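Local coordinates for ABC-type phosphate transport system, periplasmic component (Lactobacillus brevis, PDB 4ECF), which probably captures phosphate outside the cell membrane as the solute-binding component of the PstSACB importer, at residues A[109-112]-A[118-121]; A[161-164]-A[168-171]. All coordinates share one frame; numbering follows the deposited sequence.

Interaction 1: residues A[109-112]-A[118-121]; sequences ITNW and ADQS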
# COMPACT_ATOMS: atom_id res chain seq x y z
N ILE A 109 3.54 13.06 21.74
CA ILE A 109 3.92 14.37 21.21
C ILE A 109 2.69 14.90 20.49
O ILE A 109 2.06 14.19 19.69
CB ILE A 109 5.08 14.24 20.21
CG1 ILE A 109 6.41 14.00 20.97
CG2 ILE A 109 5.19 15.49 19.33
CD1 ILE A 109 7.56 13.61 20.06
N THR A 110 2.27 16.12 20.84
CA THR A 110 0.99 16.64 20.32
C THR A 110 1.12 17.96 19.52
O THR A 110 0.13 18.44 18.99
CB THR A 110 -0.01 16.87 21.46
OG1 THR A 110 0.54 17.81 22.38
CG2 THR A 110 -0.36 15.54 22.18
N ASN A 111 2.31 18.55 19.48
CA ASN A 111 2.58 19.77 18.74
C ASN A 111 3.87 19.60 17.91
O ASN A 111 4.89 19.06 18.38
CB ASN A 111 2.68 20.92 19.74
CG ASN A 111 2.73 22.27 19.07
OD1 ASN A 111 3.67 22.57 18.35
ND2 ASN A 111 1.72 23.14 19.36
N TRP A 112 3.85 20.04 16.66
CA TRP A 112 5.01 19.92 15.80
C TRP A 112 6.25 20.65 16.31
O TRP A 112 7.38 20.28 15.99
CB TRP A 112 4.66 20.43 14.40
CG TRP A 112 3.75 19.49 13.67
CD1 TRP A 112 2.40 19.63 13.43
CD2 TRP A 112 4.13 18.22 13.11
NE1 TRP A 112 1.91 18.55 12.77
CE2 TRP A 112 2.90 17.65 12.54
CE3 TRP A 112 5.30 17.51 13.02
CZ2 TRP A 112 2.89 16.42 11.93
CZ3 TRP A 112 5.29 16.26 12.37
CH2 TRP A 112 4.10 15.75 11.85
N ALA A 118 6.71 23.85 13.19
CA ALA A 118 5.91 25.04 13.54
C ALA A 118 5.17 24.79 14.84
O ALA A 118 4.88 23.65 15.17
CB ALA A 118 4.92 25.33 12.42
N ASP A 119 4.79 25.86 15.54
CA ASP A 119 3.90 25.76 16.69
C ASP A 119 2.49 25.51 16.13
O ASP A 119 1.79 26.44 15.70
CB ASP A 119 3.98 27.03 17.57
CG ASP A 119 3.25 26.88 18.88
OD1 ASP A 119 2.38 25.99 18.97
OD2 ASP A 119 3.52 27.66 19.81
N GLN A 120 2.10 24.24 16.11
CA GLN A 120 0.86 23.81 15.48
C GLN A 120 0.47 22.46 16.09
O GLN A 120 1.31 21.52 16.13
CB GLN A 120 1.09 23.64 13.95
CG GLN A 120 0.13 22.73 13.19
CD GLN A 120 -1.24 23.35 12.97
OE1 GLN A 120 -1.32 24.40 12.35
NE2 GLN A 120 -2.32 22.69 13.46
N SER A 121 -0.78 22.34 16.52
CA SER A 121 -1.24 21.05 17.03
C SER A 121 -1.22 20.01 15.92
O SER A 121 -1.59 20.30 14.77
CB SER A 121 -2.65 21.19 17.64
OG SER A 121 -3.10 19.94 18.08
O HOH W 1 -2.38 16.91 18.77
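Asn-111 and Trp-112 meet Ala-118 to Ser-121 in a polar surface contact that closes a turn in the long loop between helix 98-105 and strand 123-127. A single bridge pairs the backbones of Asn-111 and Ser-121; within the two segments its hydrogen bond runs from Trp-112 N to Gln-120 O, 3.0 Å. Beside this bond the amide of Asn-111 works in both directions. Its ND2 reaches Asp-119 OD1 at 3.0 Å, meeting the anti side of a carboxylate whose plane is turned 68° from the amide. Its OD1 takes the backbone N-H of Gln-120 at 3.2 Å, a slanting bond because the donor stands above the carbonyl plane, and it also accepts from Lys-113 N. With CG anti to the backbone N (chi1 -170°), the Asn-111 side chain is carried across to the opposite backbone. Trp-112 adds the apolar part, its CD1 packing alongside Gln-120 CG at 3.8 Å; separately, Trp-112 CB comes within 3.3 Å of the backbone carbonyl Ala-118 O. The Gln-120 chain, bent at chi2 (75°), brings NE2 back to Ser-121 O at 2.8 Å, in the amide plane and on a lone pair of the carbonyl. On the Thr-110 side, a water donates to Thr-110 O and accepts from Ser-121 OG. Replacing Asn-111 by alanine is likely to leave the N-H groups of Gln-120 and Lys-113 without their shared acceptor and Asp-119 OD1 without its amide partner. Two backbone N-H groups thus converge on Asn-111 OD1, which should fix the rotation of the amide and present ND2 to Asp-119, while the buried indole ties the exposed polar turn to the protein interior.

Interaction 2: residues A[161-164]-A[168-171]; sequences SIVA and GAIS. With EDO (1,2-ethanediol), chain K.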
# COMPACT_ATOMS: atom_id res chain seq x y z
N SER A 161 -5.90 13.66 0.26
CA SER A 161 -6.61 14.95 0.14
C SER A 161 -6.84 15.64 1.47
O SER A 161 -6.73 16.88 1.55
CB SER A 161 -7.94 14.80 -0.62
OG SER A 161 -8.70 13.76 -0.09
N ILE A 162 -7.14 14.87 2.52
CA ILE A 162 -7.37 15.44 3.83
C ILE A 162 -6.05 15.96 4.41
O ILE A 162 -6.00 17.04 5.02
CB ILE A 162 -8.02 14.40 4.79
CG1 ILE A 162 -9.46 14.11 4.35
CG2 ILE A 162 -7.97 14.90 6.23
CD1 ILE A 162 -10.42 15.25 4.59
N VAL A 163 -4.96 15.22 4.21
CA VAL A 163 -3.65 15.71 4.69
C VAL A 163 -3.29 17.02 4.01
O VAL A 163 -2.83 17.95 4.65
CB VAL A 163 -2.53 14.63 4.54
CG1 VAL A 163 -1.11 15.23 4.69
CG2 VAL A 163 -2.76 13.52 5.55
N ALA A 164 -3.54 17.09 2.69
CA ALA A 164 -3.21 18.28 1.92
C ALA A 164 -3.86 19.55 2.44
O ALA A 164 -3.22 20.60 2.49
CB ALA A 164 -3.56 18.07 0.44
N GLY A 168 -1.56 20.86 10.23
CA GLY A 168 -1.07 20.00 11.29
C GLY A 168 -1.12 18.50 10.99
O GLY A 168 -0.65 17.72 11.80
N ALA A 169 -1.68 18.11 9.84
CA ALA A 169 -2.00 16.68 9.57
C ALA A 169 -0.77 15.82 9.26
O ALA A 169 0.12 16.25 8.55
CB ALA A 169 -3.01 16.56 8.43
N ILE A 170 -0.81 14.60 9.78
CA ILE A 170 0.06 13.52 9.35
C ILE A 170 -0.73 12.24 9.11
O ILE A 170 -1.62 11.90 9.83
CB ILE A 170 1.20 13.32 10.37
CG1 ILE A 170 2.14 12.22 9.91
CG2 ILE A 170 0.64 13.04 11.79
CD1 ILE A 170 3.43 12.09 10.73
N SER A 171 -0.33 11.50 8.07
CA SER A 171 -0.88 10.17 7.77
C SER A 171 0.20 9.36 7.06
O SER A 171 1.40 9.65 7.16
CB SER A 171 -2.15 10.25 6.94
OG SER A 171 -2.85 9.01 6.99
C1 EDO K . -3.35 24.63 5.52
O1 EDO K . -2.07 24.31 6.07
C2 EDO K . -3.29 24.65 4.00
O2 EDO K . -2.73 23.42 3.52
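Val-163, on helix 156-165, rests on Ala-169 and Ser-171 of strand 169-174, and these three residues carry the contact. The closest approach is between Val-163 CG2 and Ser-171 CB, at 3.6 Å. With CG1 anti to the backbone N (chi1 166°), CG2 falls anti to the carbonyl carbon and reaches Ser-171, while CG1 sits 4.2 Å from Ala-169 O. Two residues earlier on the strand, the Ala-169 methyl meets the helix backbone itself, with CB 3.9 Å from Val-163 CA and 4.2 Å from Val-163 CG2. Since a single methyl fills this position, the two backbones can approach to 5.2 Å between the CA atoms of Val-163 and Ala-169. Ile-170 points away from the helix and packs on Ile-104 and Phe-105 of helix 98-105, so the strand has a helix against each face. Just before the strand, Gly-168 adopts backbone angles (phi 84°) at which a CB would press on the preceding carbonyl oxygen. A 1,2-ethanediol, probably from crystallisation, makes a weak 3.0 Å bond from O2 to Ala-164 O and also bonds to Asn-88. Helix 156-165 connects strand 151-153 to strand 169-174, both parallel to strand 123-127 between them: a beta-alpha-beta crossover that packs its helix on the sheet of the binding-protein domain. The helix thus meets the strand through van der Waals packing alone; Asn-88 bonds to both sides, through ND2 to Val-163 O and through its backbone to Ala-169, and Ser-171 OG ties the strand to Ile-125 O of strand 123-127.

Interaction 1 closes before interaction 2 opens along the chain, and their centres lie 14 Å apart on the same side of the chain's centre. They meet through the Trp-112 indole, whose NE1 probably hydrogen-bonds to Gly-168 O at 2.9 Å and whose CZ2 lies 3.9 Å from Ile-170 CB. Gln-120 CG packs against Gly-168 CA at 3.5 Å. Strand 123-127 follows the loop of 109-121 and pairs in parallel with strand 169-174, so the surface turn and the helix-strand contact share one part of the mixed sheet. Neither contact includes a bound phosphate, so both read as packing within the binding-protein domain, with centres about 27 and 17 Å from the chain's centre.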